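Local coordinates for hypothetical membrane protein (Corynebacterium glutamicum, PDB 6JSB) that binds heme in its HtaA-type domain and probably passes it along the heme uptake machinery at the cell surface, at residues A[21-25]-A[51-57]; A[119-124]-A[172-176]; A[164-168]-A[176-180]. All blocks are in the same frame, centred on the assembly; numbering follows the deposited sequence.

Contact 1 of 3, residues A[21-25]-A[51-57]; sequences NNYLE and TKSAREF. With HEM (protoporphyrin IX containing Fe), chain C.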
loop_
_atom_site.group_PDB
_atom_site.type_symbol
_atom_site.label_atom_id
_atom_site.label_comp_id
_atom_site.label_asym_id
_atom_site.label_seq_id
_atom_site.Cartn_x
_atom_site.Cartn_y
_atom_site.Cartn_z
ATOM N N ASN A 21 -11.391 0.475 -0.973
ATOM C CA ASN A 21 -11.584 -0.026 -2.345
ATOM C C ASN A 21 -13.053 -0.072 -2.716
ATOM O O ASN A 21 -13.433 0.249 -3.854
ATOM C CB ASN A 21 -10.996 -1.439 -2.500
ATOM C CG ASN A 21 -9.463 -1.452 -2.258
ATOM O OD1 ASN A 21 -8.749 -0.544 -2.677
ATOM N ND2 ASN A 21 -8.972 -2.531 -1.639
ATOM N N ASN A 22 -13.896 -0.476 -1.778
ATOM C CA ASN A 22 -15.356 -0.464 -2.017
ATOM C C ASN A 22 -15.859 0.936 -2.358
ATOM O O ASN A 22 -16.673 1.135 -3.268
ATOM C CB ASN A 22 -16.058 -0.962 -0.759
ATOM C CG ASN A 22 -17.544 -1.103 -0.973
ATOM O OD1 ASN A 22 -17.946 -1.907 -1.807
ATOM N ND2 ASN A 22 -18.361 -0.344 -0.260
ATOM N N TYR A 23 -15.402 1.945 -1.606
ATOM C CA TYR A 23 -15.817 3.320 -1.871
ATOM C C TYR A 23 -15.252 3.821 -3.202
ATOM O O TYR A 23 -15.983 4.421 -4.001
ATOM C CB TYR A 23 -15.316 4.183 -0.701
ATOM C CG TYR A 23 -14.959 5.588 -1.085
ATOM C CD1 TYR A 23 -15.956 6.548 -1.287
ATOM C CD2 TYR A 23 -13.624 5.988 -1.150
ATOM C CE1 TYR A 23 -15.565 7.920 -1.623
ATOM C CE2 TYR A 23 -13.256 7.310 -1.453
ATOM C CZ TYR A 23 -14.232 8.235 -1.692
ATOM O OH TYR A 23 -13.904 9.519 -2.011
ATOM N N LEU A 24 -13.967 3.579 -3.447
ATOM C CA LEU A 24 -13.312 4.164 -4.623
ATOM C C LEU A 24 -13.897 3.590 -5.911
ATOM O O LEU A 24 -14.098 4.322 -6.891
ATOM C CB LEU A 24 -11.784 3.944 -4.481
ATOM C CG LEU A 24 -10.878 4.679 -5.516
ATOM C CD1 LEU A 24 -10.812 3.840 -6.857
ATOM C CD2 LEU A 24 -11.336 6.113 -5.834
ATOM N N GLU A 25 -14.178 2.291 -5.948
ATOM C CA GLU A 25 -14.735 1.686 -7.161
ATOM C C GLU A 25 -16.241 1.828 -7.238
ATOM O O GLU A 25 -16.836 1.407 -8.254
ATOM C CB GLU A 25 -14.355 0.205 -7.188
ATOM C CG GLU A 25 -12.845 0.027 -7.269
ATOM C CD GLU A 25 -12.444 -1.463 -7.542
ATOM O OE1 GLU A 25 -12.425 -1.819 -8.744
ATOM O OE2 GLU A 25 -12.145 -2.198 -6.565
ATOM N N THR A 51 -13.062 -7.140 -6.784
ATOM C CA THR A 51 -13.297 -5.686 -6.812
ATOM C C THR A 51 -13.982 -5.264 -5.514
ATOM O O THR A 51 -14.560 -6.082 -4.778
ATOM C CB THR A 51 -14.155 -5.213 -8.030
ATOM O OG1 THR A 51 -15.457 -5.803 -7.909
ATOM C CG2 THR A 51 -13.529 -5.634 -9.384
ATOM N N LYS A 52 -13.877 -3.969 -5.212
ATOM C CA LYS A 52 -14.623 -3.373 -4.075
ATOM C C LYS A 52 -14.180 -4.065 -2.791
ATOM O O LYS A 52 -12.960 -4.266 -2.621
ATOM C CB LYS A 52 -16.145 -3.422 -4.345
ATOM C CG LYS A 52 -16.523 -2.458 -5.415
ATOM C CD LYS A 52 -18.078 -2.212 -5.450
ATOM C CE LYS A 52 -18.786 -3.525 -5.738
ATOM N NZ LYS A 52 -20.276 -3.321 -5.902
ATOM N N SER A 53 -15.114 -4.439 -1.895
ATOM C CA SER A 53 -14.677 -5.008 -0.605
ATOM C C SER A 53 -14.008 -6.350 -0.784
ATOM O O SER A 53 -13.284 -6.771 0.121
ATOM C CB SER A 53 -15.856 -5.203 0.358
ATOM O OG SER A 53 -16.537 -3.966 0.603
ATOM N N ALA A 54 -14.177 -6.985 -1.944
ATOM C CA ALA A 54 -13.551 -8.289 -2.158
ATOM C C ALA A 54 -12.175 -8.195 -2.768
ATOM O O ALA A 54 -11.510 -9.219 -2.951
ATOM C CB ALA A 54 -14.449 -9.135 -3.072
ATOM N N ARG A 55 -11.724 -6.996 -3.114
ATOM C CA ARG A 55 -10.466 -6.899 -3.829
ATOM C C ARG A 55 -9.314 -7.246 -2.893
ATOM O O ARG A 55 -9.279 -6.831 -1.704
ATOM C CB ARG A 55 -10.258 -5.477 -4.373
ATOM C CG ARG A 55 -8.933 -5.349 -5.179
ATOM C CD ARG A 55 -8.912 -3.966 -5.836
ATOM N NE ARG A 55 -9.862 -3.792 -6.976
ATOM C CZ ARG A 55 -9.565 -4.131 -8.222
ATOM N NH1 ARG A 55 -8.436 -4.795 -8.524
ATOM N NH2 ARG A 55 -10.425 -3.803 -9.204
ATOM N N GLU A 56 -8.355 -7.958 -3.457
ATOM C CA GLU A 56 -7.108 -8.305 -2.727
ATOM C C GLU A 56 -5.914 -7.877 -3.555
ATOM O O GLU A 56 -5.983 -7.814 -4.804
ATOM C CB GLU A 56 -7.054 -9.843 -2.515
ATOM C CG GLU A 56 -8.153 -10.309 -1.545
ATOM C CD GLU A 56 -8.099 -11.801 -1.293
ATOM O OE1 GLU A 56 -8.741 -12.513 -2.055
ATOM O OE2 GLU A 56 -7.385 -12.261 -0.355
ATOM N N PHE A 57 -4.797 -7.560 -2.875
ATOM C CA PHE A 57 -3.550 -7.302 -3.583
ATOM C C PHE A 57 -2.454 -8.180 -3.019
ATOM O O PHE A 57 -2.332 -8.277 -1.782
ATOM C CB PHE A 57 -3.053 -5.818 -3.385
ATOM C CG PHE A 57 -4.000 -4.754 -3.838
ATOM C CD1 PHE A 57 -4.582 -3.906 -2.891
ATOM C CD2 PHE A 57 -4.266 -4.571 -5.195
ATOM C CE1 PHE A 57 -5.461 -2.866 -3.287
ATOM C CE2 PHE A 57 -5.095 -3.554 -5.582
ATOM C CZ PHE A 57 -5.720 -2.715 -4.647
HETATM C CHA HEM C . -15.062 8.663 1.965
HETATM C CHB HEM C . -16.816 12.041 -1.036
HETATM C CHC HEM C . -12.225 13.365 -2.075
HETATM C CHD HEM C . -10.482 9.725 0.701
HETATM C C1A HEM C . -15.909 9.524 1.297
HETATM C C2A HEM C . -17.341 9.572 1.526
HETATM C C3A HEM C . -17.868 10.500 0.692
HETATM C C4A HEM C . -16.750 11.056 -0.069
HETATM C CMA HEM C . -19.363 10.919 0.549
HETATM C CAA HEM C . -18.075 8.697 2.564
HETATM C CBA HEM C . -18.615 7.443 1.890
HETATM C CGA HEM C . -19.017 6.442 2.950
HETATM O O1A HEM C . -19.600 5.388 2.572
HETATM O O2A HEM C . -18.732 6.706 4.161
HETATM C C1B HEM C . -15.732 12.677 -1.575
HETATM C C2B HEM C . -15.797 13.778 -2.537
HETATM C C3B HEM C . -14.538 14.153 -2.823
HETATM C C4B HEM C . -13.612 13.288 -2.080
HETATM C CMB HEM C . -17.148 14.368 -3.031
HETATM C CAB HEM C . -14.027 15.270 -3.781
HETATM C CBB HEM C . -14.790 15.753 -4.767
HETATM C C1C HEM C . -11.342 12.494 -1.429
HETATM C C2C HEM C . -9.902 12.535 -1.520
HETATM C C3C HEM C . -9.402 11.506 -0.796
HETATM C C4C HEM C . -10.527 10.821 -0.165
HETATM C CMC HEM C . -9.085 13.507 -2.412
HETATM C CAC HEM C . -7.915 11.208 -0.716
HETATM C CBC HEM C . -7.531 9.947 -0.573
HETATM C C1D HEM C . -11.588 9.144 1.285
HETATM C C2D HEM C . -11.533 8.054 2.232
HETATM C C3D HEM C . -12.792 7.736 2.601
HETATM C C4D HEM C . -13.697 8.611 1.874
HETATM C CMD HEM C . -10.207 7.453 2.745
HETATM C CAD HEM C . -13.196 6.616 3.609
HETATM C CBD HEM C . -13.549 5.368 2.757
HETATM C CGD HEM C . -13.904 4.245 3.728
HETATM O O1D HEM C . -15.034 4.333 4.321
HETATM O O2D HEM C . -13.035 3.319 3.890
HETATM N NA HEM C . -15.546 10.470 0.315
HETATM N NB HEM C . -14.399 12.392 -1.365
HETATM N NC HEM C . -11.684 11.445 -0.570
HETATM N ND HEM C . -12.912 9.426 1.085
HETATM FE FE HEM C . -13.548 10.800 -0.348
HETATM O O HOH W 1 -10.723 -4.660 -0.838
#
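Glu-25 and Arg-55 meet with their side chains at about a right angle and close a two-point salt bridge. Arg-55 presents its guanidinium side-on, so that NE lies 2.8 Å from Glu-25 OE2 and NH2 lies 2.9 Å from Glu-25 OE1. Both oxygens sit close to the guanidinium plane, yet the carboxylate is turned 45° away from it, and NE therefore comes to OE2 from above the carboxylate plane. The opposite face of OE2 is taken by a backbone donor: Lys-52 N reaches Glu-25 OE2 at 2.8 Å in a nearly straight bond (172°). One oxygen ties down both the turn at Lys-52 and the arginine, and three bonds together fix the rotation of the carboxylate. With its first torsion at -63° and an extended chain beyond CG, the glutamate spans from the helix to the turn. The bend of Arg-55 at chi3 swings its guanidinium round to meet it.

Beside this bridge, Asn-21 CB rests 3.4 Å from Lys-52 O. The Asn-21 amide stands almost perpendicular to the Phe-57 ring, with ND2 3.9 Å from Phe-57 CE1, while OD1 accepts from Trp-77 and ND2 also donates to Ser-15 O. An ordered water receives Asn-21 ND2 and lies within hydrogen-bonding distance of the carbonyls of Lys-52 and Arg-55. Toward the outside, Asn-22 OD1 comes up against Lys-52 CB, the two side chains crossing at a slant, and Ser-53 OG sits 3.3 Å from Asn-22 CB.

On the helix's far side, Tyr-23 OH binds the heme iron at 2.1 Å and is hydrogen-bonded to His-80. The contact joins helix 18-24 to the turn leading into strand 56-65; Ile-40 of strand 39-43 touches Asn-21, Glu-25 and Arg-55, and Thr-48 of strand 47-49 takes Arg-55 NH1.

Contact 2 of 3, residues A[119-124]-A[172-176]; sequences FKSREF and VMGTF. With HEM (protoporphyrin IX containing Fe), chain C.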
loop_
_atom_site.group_PDB
_atom_site.type_symbol
_atom_site.label_atom_id
_atom_site.label_comp_id
_atom_site.label_asym_id
_atom_site.label_seq_id
_atom_site.Cartn_x
_atom_site.Cartn_y
_atom_site.Cartn_z
ATOM N N PHE A 119 4.596 7.341 -1.689
ATOM C CA PHE A 119 3.202 7.753 -1.975
ATOM C C PHE A 119 3.179 9.036 -2.772
ATOM O O PHE A 119 4.117 9.840 -2.750
ATOM C CB PHE A 119 2.299 7.956 -0.719
ATOM C CG PHE A 119 2.630 9.190 0.089
ATOM C CD1 PHE A 119 2.030 10.412 -0.198
ATOM C CD2 PHE A 119 3.512 9.101 1.119
ATOM C CE1 PHE A 119 2.346 11.584 0.508
ATOM C CE2 PHE A 119 3.818 10.260 1.875
ATOM C CZ PHE A 119 3.249 11.491 1.556
ATOM N N LYS A 120 2.098 9.157 -3.557
ATOM C CA LYS A 120 1.820 10.388 -4.276
ATOM C C LYS A 120 0.302 10.516 -4.206
ATOM O O LYS A 120 -0.424 9.633 -4.713
ATOM C CB LYS A 120 2.348 10.274 -5.733
ATOM C CG LYS A 120 2.075 11.475 -6.624
ATOM C CD LYS A 120 2.451 11.084 -8.101
ATOM C CE LYS A 120 2.266 12.246 -9.125
ATOM N NZ LYS A 120 2.064 11.667 -10.485
ATOM N N SER A 121 -0.199 11.542 -3.522
ATOM C CA SER A 121 -1.644 11.639 -3.288
ATOM C C SER A 121 -2.078 13.099 -3.341
ATOM O O SER A 121 -1.501 13.932 -2.640
ATOM C CB SER A 121 -1.969 11.058 -1.905
ATOM O OG SER A 121 -3.380 11.117 -1.672
ATOM N N ARG A 122 -3.116 13.431 -4.118
ATOM C CA ARG A 122 -3.600 14.807 -4.032
ATOM C C ARG A 122 -4.161 15.096 -2.640
ATOM O O ARG A 122 -4.952 14.311 -2.086
ATOM C CB ARG A 122 -4.701 15.063 -5.060
ATOM C CG ARG A 122 -4.231 14.901 -6.491
ATOM C CD ARG A 122 -5.316 15.450 -7.433
ATOM N NE ARG A 122 -5.013 15.201 -8.838
ATOM C CZ ARG A 122 -4.130 15.882 -9.583
ATOM N NH1 ARG A 122 -3.383 16.897 -9.057
ATOM N NH2 ARG A 122 -4.007 15.576 -10.890
ATOM N N GLU A 123 -3.788 16.265 -2.111
ATOM C CA GLU A 123 -4.378 16.769 -0.869
ATOM C C GLU A 123 -5.883 16.936 -1.017
ATOM O O GLU A 123 -6.368 17.334 -2.079
ATOM C CB GLU A 123 -3.716 18.128 -0.567
ATOM C CG GLU A 123 -4.115 18.719 0.800
ATOM C CD GLU A 123 -3.489 20.090 1.024
ATOM O OE1 GLU A 123 -3.873 20.763 2.001
ATOM O OE2 GLU A 123 -2.632 20.489 0.222
ATOM N N PHE A 124 -6.644 16.590 0.029
ATOM C CA PHE A 124 -8.060 16.963 0.037
ATOM C C PHE A 124 -8.180 18.409 0.475
ATOM O O PHE A 124 -7.823 18.749 1.604
ATOM C CB PHE A 124 -8.904 16.068 0.946
ATOM C CG PHE A 124 -10.357 16.478 0.952
ATOM C CD1 PHE A 124 -11.194 16.114 -0.094
ATOM C CD2 PHE A 124 -10.859 17.334 1.908
ATOM C CE1 PHE A 124 -12.512 16.533 -0.161
ATOM C CE2 PHE A 124 -12.192 17.781 1.846
ATOM C CZ PHE A 124 -13.029 17.353 0.818
ATOM N N VAL A 172 -2.324 11.598 3.814
ATOM C CA VAL A 172 -2.293 10.852 2.567
ATOM C C VAL A 172 -3.704 10.443 2.151
ATOM O O VAL A 172 -4.058 10.491 0.957
ATOM C CB VAL A 172 -1.372 9.625 2.703
ATOM C CG1 VAL A 172 -1.440 8.774 1.378
ATOM C CG2 VAL A 172 0.105 10.087 2.956
ATOM N N MET A 173 -4.529 10.060 3.130
ATOM C CA MET A 173 -5.886 9.575 2.878
ATOM C C MET A 173 -6.937 10.683 3.008
ATOM O O MET A 173 -8.093 10.431 3.391
ATOM C CB MET A 173 -6.189 8.389 3.814
ATOM C CG MET A 173 -5.183 7.264 3.714
ATOM S SD MET A 173 -4.992 6.637 2.000
ATOM C CE MET A 173 -6.644 5.865 1.753
ATOM N N GLY A 174 -6.556 11.934 2.698
ATOM C CA GLY A 174 -7.545 13.014 2.567
ATOM C C GLY A 174 -8.129 13.508 3.877
ATOM O O GLY A 174 -9.087 14.285 3.863
ATOM N N THR A 175 -7.541 13.134 5.013
ATOM C CA THR A 175 -8.050 13.371 6.369
ATOM C C THR A 175 -9.389 12.660 6.653
ATOM O O THR A 175 -10.038 12.953 7.661
ATOM C CB THR A 175 -8.129 14.881 6.740
ATOM O OG1 THR A 175 -9.254 15.533 6.119
ATOM C CG2 THR A 175 -6.802 15.561 6.308
ATOM N N PHE A 176 -9.829 11.735 5.787
ATOM C CA PHE A 176 -11.052 11.032 6.084
ATOM C C PHE A 176 -10.911 9.992 7.190
ATOM O O PHE A 176 -11.935 9.627 7.779
ATOM C CB PHE A 176 -11.543 10.334 4.810
ATOM C CG PHE A 176 -12.196 11.301 3.841
ATOM C CD1 PHE A 176 -13.566 11.452 3.813
ATOM C CD2 PHE A 176 -11.416 12.046 2.970
ATOM C CE1 PHE A 176 -14.157 12.347 2.911
ATOM C CE2 PHE A 176 -12.002 12.957 2.058
ATOM C CZ PHE A 176 -13.371 13.116 2.069
HETATM C CHA HEM C . -15.062 8.663 1.965
HETATM C CHB HEM C . -16.816 12.041 -1.036
HETATM C CHC HEM C . -12.225 13.365 -2.075
HETATM C CHD HEM C . -10.482 9.725 0.701
HETATM C C1A HEM C . -15.909 9.524 1.297
HETATM C C2A HEM C . -17.341 9.572 1.526
HETATM C C3A HEM C . -17.868 10.500 0.692
HETATM C C4A HEM C . -16.750 11.056 -0.069
HETATM C CMA HEM C . -19.363 10.919 0.549
HETATM C CAA HEM C . -18.075 8.697 2.564
HETATM C CBA HEM C . -18.615 7.443 1.890
HETATM C CGA HEM C . -19.017 6.442 2.950
HETATM O O1A HEM C . -19.600 5.388 2.572
HETATM O O2A HEM C . -18.732 6.706 4.161
HETATM C C1B HEM C . -15.732 12.677 -1.575
HETATM C C2B HEM C . -15.797 13.778 -2.537
HETATM C C3B HEM C . -14.538 14.153 -2.823
HETATM C C4B HEM C . -13.612 13.288 -2.080
HETATM C CMB HEM C . -17.148 14.368 -3.031
HETATM C CAB HEM C . -14.027 15.270 -3.781
HETATM C CBB HEM C . -14.790 15.753 -4.767
HETATM C C1C HEM C . -11.342 12.494 -1.429
HETATM C C2C HEM C . -9.902 12.535 -1.520
HETATM C C3C HEM C . -9.402 11.506 -0.796
HETATM C C4C HEM C . -10.527 10.821 -0.165
HETATM C CMC HEM C . -9.085 13.507 -2.412
HETATM C CAC HEM C . -7.915 11.208 -0.716
HETATM C CBC HEM C . -7.531 9.947 -0.573
HETATM C C1D HEM C . -11.588 9.144 1.285
HETATM C C2D HEM C . -11.533 8.054 2.232
HETATM C C3D HEM C . -12.792 7.736 2.601
HETATM C C4D HEM C . -13.697 8.611 1.874
HETATM C CMD HEM C . -10.207 7.453 2.745
HETATM C CAD HEM C . -13.196 6.616 3.609
HETATM C CBD HEM C . -13.549 5.368 2.757
HETATM C CGD HEM C . -13.904 4.245 3.728
HETATM O O1D HEM C . -15.034 4.333 4.321
HETATM O O2D HEM C . -13.035 3.319 3.890
HETATM N NA HEM C . -15.546 10.470 0.315
HETATM N NB HEM C . -14.399 12.392 -1.365
HETATM N NC HEM C . -11.684 11.445 -0.570
HETATM N ND HEM C . -12.912 9.426 1.085
HETATM FE FE HEM C . -13.548 10.800 -0.348
#
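Ser-121 OG donates to Val-172 O at 2.8 Å, reaching the carbonyl in its own plane at a C=O...donor angle of 148°. The hydroxyl of Ser-121 points away from its own backbone N, which sends it from the strand toward the last turn of the helix. Val-172 O is thereby held from the strand side, and the serine CB also lies against Val-172 CG1.

Two residues earlier on the same strand, Phe-119 takes the other methyl of Val-172 squarely on its ring face. Val-172 CG2 stands 3.5 Å from the centroid of the Phe-119 ring and only 8° off the normal, a well-centred CH-pi contact in which the methyl faces all six ring carbons about equally.

Beyond the strand, Phe-124 turns back to the same loop. Its CB touches Gly-174 O at 3.4 Å, and its ring receives the edge of Phe-176 in a T-shaped pair: the centroids are 5.3 Å apart, the planes stand at 77°, and Phe-176 CE2 points over the face of Phe-124 near the rim. Phe-176 at the same time lays a face on the porphyrin, opposite the side where Tyr-23 binds the iron, with heme ND 3.3 Å above the centre of the Phe-176 ring. Phe-124 CD1 lies 3.5 Å from heme CHC, so the two phenylalanines cover neighbouring parts of one heme face at different tilts.

The loop owes its shape to a Schellman motif, with positive-phi Gly-174 as its C-prime residue, overlapped by a type I' turn from Met-173 to Phe-176 that brings the aromatic ring over the heme. The whole contact fastens the end of helix 167-172 to strand 112-122. Leu-99 and Phe-101 of strand 95-109 back Val-172, while Leu-134 of strand 133-136 flanks Phe-119.

Contact 3 of 3, residues A[164-168]-A[176-180]; sequences KLTAT and FYPEG. With HEM (protoporphyrin IX containing Fe), chain C.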
loop_
_atom_site.group_PDB
_atom_site.type_symbol
_atom_site.label_atom_id
_atom_site.label_comp_id
_atom_site.label_asym_id
_atom_site.label_seq_id
_atom_site.Cartn_x
_atom_site.Cartn_y
_atom_site.Cartn_z
ATOM N N LYS A 164 -2.305 0.186 11.744
ATOM C CA LYS A 164 -2.998 1.399 12.181
ATOM C C LYS A 164 -2.347 2.613 11.524
ATOM O O LYS A 164 -1.136 2.737 11.537
ATOM C CB LYS A 164 -2.951 1.542 13.712
ATOM C CG LYS A 164 -3.919 0.481 14.389
ATOM C CD LYS A 164 -3.895 0.667 15.900
ATOM C CE LYS A 164 -5.000 -0.173 16.607
ATOM N NZ LYS A 164 -5.192 -1.518 15.997
ATOM N N LEU A 165 -3.169 3.500 10.989
ATOM C CA LEU A 165 -2.700 4.677 10.256
ATOM C C LEU A 165 -1.909 5.596 11.176
ATOM O O LEU A 165 -2.315 5.881 12.312
ATOM C CB LEU A 165 -3.927 5.429 9.728
ATOM C CG LEU A 165 -3.678 6.519 8.681
ATOM C CD1 LEU A 165 -3.237 5.830 7.354
ATOM C CD2 LEU A 165 -5.049 7.259 8.508
ATOM N N THR A 166 -0.805 6.120 10.648
ATOM C CA THR A 166 -0.038 7.125 11.366
ATOM C C THR A 166 -0.579 8.541 11.117
ATOM O O THR A 166 -1.401 8.793 10.218
ATOM C CB THR A 166 1.421 7.109 10.906
ATOM O OG1 THR A 166 1.448 7.459 9.519
ATOM C CG2 THR A 166 2.106 5.772 11.114
ATOM N N ALA A 167 -0.046 9.487 11.903
ATOM C CA ALA A 167 -0.339 10.897 11.616
ATOM C C ALA A 167 0.061 11.290 10.200
ATOM O O ALA A 167 -0.621 12.107 9.555
ATOM C CB ALA A 167 0.375 11.781 12.647
ATOM N N THR A 168 1.182 10.769 9.696
ATOM C CA THR A 168 1.541 11.047 8.295
ATOM C C THR A 168 0.492 10.503 7.348
ATOM O O THR A 168 0.095 11.153 6.362
ATOM C CB THR A 168 2.916 10.416 8.002
ATOM O OG1 THR A 168 3.886 11.105 8.755
ATOM C CG2 THR A 168 3.286 10.520 6.497
ATOM N N PHE A 176 -9.829 11.735 5.787
ATOM C CA PHE A 176 -11.052 11.032 6.084
ATOM C C PHE A 176 -10.911 9.992 7.190
ATOM O O PHE A 176 -11.935 9.627 7.779
ATOM C CB PHE A 176 -11.543 10.334 4.810
ATOM C CG PHE A 176 -12.196 11.301 3.841
ATOM C CD1 PHE A 176 -13.566 11.452 3.813
ATOM C CD2 PHE A 176 -11.416 12.046 2.970
ATOM C CE1 PHE A 176 -14.157 12.347 2.911
ATOM C CE2 PHE A 176 -12.002 12.957 2.058
ATOM C CZ PHE A 176 -13.371 13.116 2.069
ATOM N N TYR A 177 -9.690 9.475 7.449
ATOM C CA TYR A 177 -9.493 8.566 8.583
ATOM C C TYR A 177 -8.783 9.320 9.722
ATOM O O TYR A 177 -7.872 10.086 9.448
ATOM C CB TYR A 177 -8.596 7.401 8.200
ATOM C CG TYR A 177 -9.153 6.478 7.136
ATOM C CD1 TYR A 177 -10.483 6.036 7.185
ATOM C CD2 TYR A 177 -8.342 6.039 6.165
ATOM C CE1 TYR A 177 -10.973 5.155 6.200
ATOM C CE2 TYR A 177 -8.799 5.166 5.159
ATOM C CZ TYR A 177 -10.100 4.738 5.191
ATOM O OH TYR A 177 -10.548 3.888 4.187
ATOM N N PRO A 178 -9.104 9.047 10.980
ATOM C CA PRO A 178 -8.303 9.587 12.084
ATOM C C PRO A 178 -6.989 8.857 12.248
ATOM O O PRO A 178 -6.839 7.701 11.875
ATOM C CB PRO A 178 -9.182 9.357 13.292
ATOM C CG PRO A 178 -9.879 8.048 12.939
ATOM C CD PRO A 178 -10.179 8.174 11.474
ATOM N N GLU A 179 -6.031 9.554 12.930
ATOM C CA GLU A 179 -4.834 8.839 13.340
ATOM C C GLU A 179 -5.219 7.623 14.190
ATOM O O GLU A 179 -6.127 7.688 15.030
ATOM C CB GLU A 179 -3.946 9.819 14.138
ATOM C CG GLU A 179 -2.659 9.273 14.542
ATOM C CD GLU A 179 -1.882 10.361 15.307
ATOM O OE1 GLU A 179 -2.167 11.565 15.098
ATOM O OE2 GLU A 179 -1.018 9.982 16.093
ATOM N N GLY A 180 -4.527 6.520 13.970
ATOM C CA GLY A 180 -4.822 5.267 14.659
ATOM C C GLY A 180 -5.883 4.411 13.962
ATOM O O GLY A 180 -6.136 3.293 14.424
HETATM C CHA HEM C . -15.062 8.663 1.965
HETATM C CHB HEM C . -16.816 12.041 -1.036
HETATM C CHC HEM C . -12.225 13.365 -2.075
HETATM C CHD HEM C . -10.482 9.725 0.701
HETATM C C1A HEM C . -15.909 9.524 1.297
HETATM C C2A HEM C . -17.341 9.572 1.526
HETATM C C3A HEM C . -17.868 10.500 0.692
HETATM C C4A HEM C . -16.750 11.056 -0.069
HETATM C CMA HEM C . -19.363 10.919 0.549
HETATM C CAA HEM C . -18.075 8.697 2.564
HETATM C CBA HEM C . -18.615 7.443 1.890
HETATM C CGA HEM C . -19.017 6.442 2.950
HETATM O O1A HEM C . -19.600 5.388 2.572
HETATM O O2A HEM C . -18.732 6.706 4.161
HETATM C C1B HEM C . -15.732 12.677 -1.575
HETATM C C2B HEM C . -15.797 13.778 -2.537
HETATM C C3B HEM C . -14.538 14.153 -2.823
HETATM C C4B HEM C . -13.612 13.288 -2.080
HETATM C CMB HEM C . -17.148 14.368 -3.031
HETATM C CAB HEM C . -14.027 15.270 -3.781
HETATM C CBB HEM C . -14.790 15.753 -4.767
HETATM C C1C HEM C . -11.342 12.494 -1.429
HETATM C C2C HEM C . -9.902 12.535 -1.520
HETATM C C3C HEM C . -9.402 11.506 -0.796
HETATM C C4C HEM C . -10.527 10.821 -0.165
HETATM C CMC HEM C . -9.085 13.507 -2.412
HETATM C CAC HEM C . -7.915 11.208 -0.716
HETATM C CBC HEM C . -7.531 9.947 -0.573
HETATM C C1D HEM C . -11.588 9.144 1.285
HETATM C C2D HEM C . -11.533 8.054 2.232
HETATM C C3D HEM C . -12.792 7.736 2.601
HETATM C C4D HEM C . -13.697 8.611 1.874
HETATM C CMD HEM C . -10.207 7.453 2.745
HETATM C CAD HEM C . -13.196 6.616 3.609
HETATM C CBD HEM C . -13.549 5.368 2.757
HETATM C CGD HEM C . -13.904 4.245 3.728
HETATM O O1D HEM C . -15.034 4.333 4.321
HETATM O O2D HEM C . -13.035 3.319 3.890
HETATM N NA HEM C . -15.546 10.470 0.315
HETATM N NB HEM C . -14.399 12.392 -1.365
HETATM N NC HEM C . -11.684 11.445 -0.570
HETATM N ND HEM C . -12.912 9.426 1.085
HETATM FE FE HEM C . -13.548 10.800 -0.348
HETATM O O HOH W 2 1.398 8.791 14.239
#
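The propionate end of the heme pocket is where this contact does its work, since Tyr-177 donates its OH to heme O2D at 2.6 Å. The carboxylate oxygen lies at the edge of the tyrosine ring, in its plane, while the heme methyl CMD sits over one face, 3.5 Å above the Tyr-177 ring plane and offset toward the rim. Polar grip and apolar contact thus come from a single ring, which follows directly after Phe-176 in the chain.

At the other end of the tyrosine side chain lies Leu-165. The leucine leaves its backbone toward the 176-180 segment and crosses the tyrosine side chain at about a right angle. Its CD2 touches Tyr-177 CB at 3.6 Å and meets the ring at its edge, near the ring plane, the same methyl also lying beside Pro-178 O. Leu-141 and Val-170 also touch this leucine.

A short backbone link ties the two segments together: Gly-180 N bonds to Leu-165 O at 2.8 Å with an N-H...O angle of 157°, the donor tilted somewhat from the carbonyl plane. The carbonyl oxygen of Gly-180 lies 3.6 Å from Lys-164 CG. Farther out, the extended side chain of Glu-179 runs past the start of the helix, its OE1 3.5 Å from Ala-167 CB. A water accepts from Ala-167 N at 2.8 Å and donates to Glu-179 OE2 at a longer 3.3 Å, linking the carboxylate to the helix start.

Thr-166 is the N-cap, its OG1 taking Gly-169 N and also bonding to Glu-140 O. The N-capped short helix is followed by a loop whose Tyr-177, together with Ser-19, hydrogen-bonds the heme, and this makes the contact part of the heme site of the HtaA-type domain.

In the fold
All three contacts border the heme, and each mixes buried with more exposed residues, so none is purely core. Contact 1 is the most ionic, tying helix 18-24, which supplies the iron ligand, to the turn before strand 56-65. Contact 2 is mainly aromatic and apolar and borders the other heme face. Contact 3 has the most surface character, with backbone and water links, yet reaches the propionate end. Contacts 2 and 3 share Phe-176 and involve opposite ends of helix 167-172, their centres about 11 Å apart. Contact 1 lies about 18 and 20 Å from them, centre to centre, on the side of the heme where the iron ligand comes in.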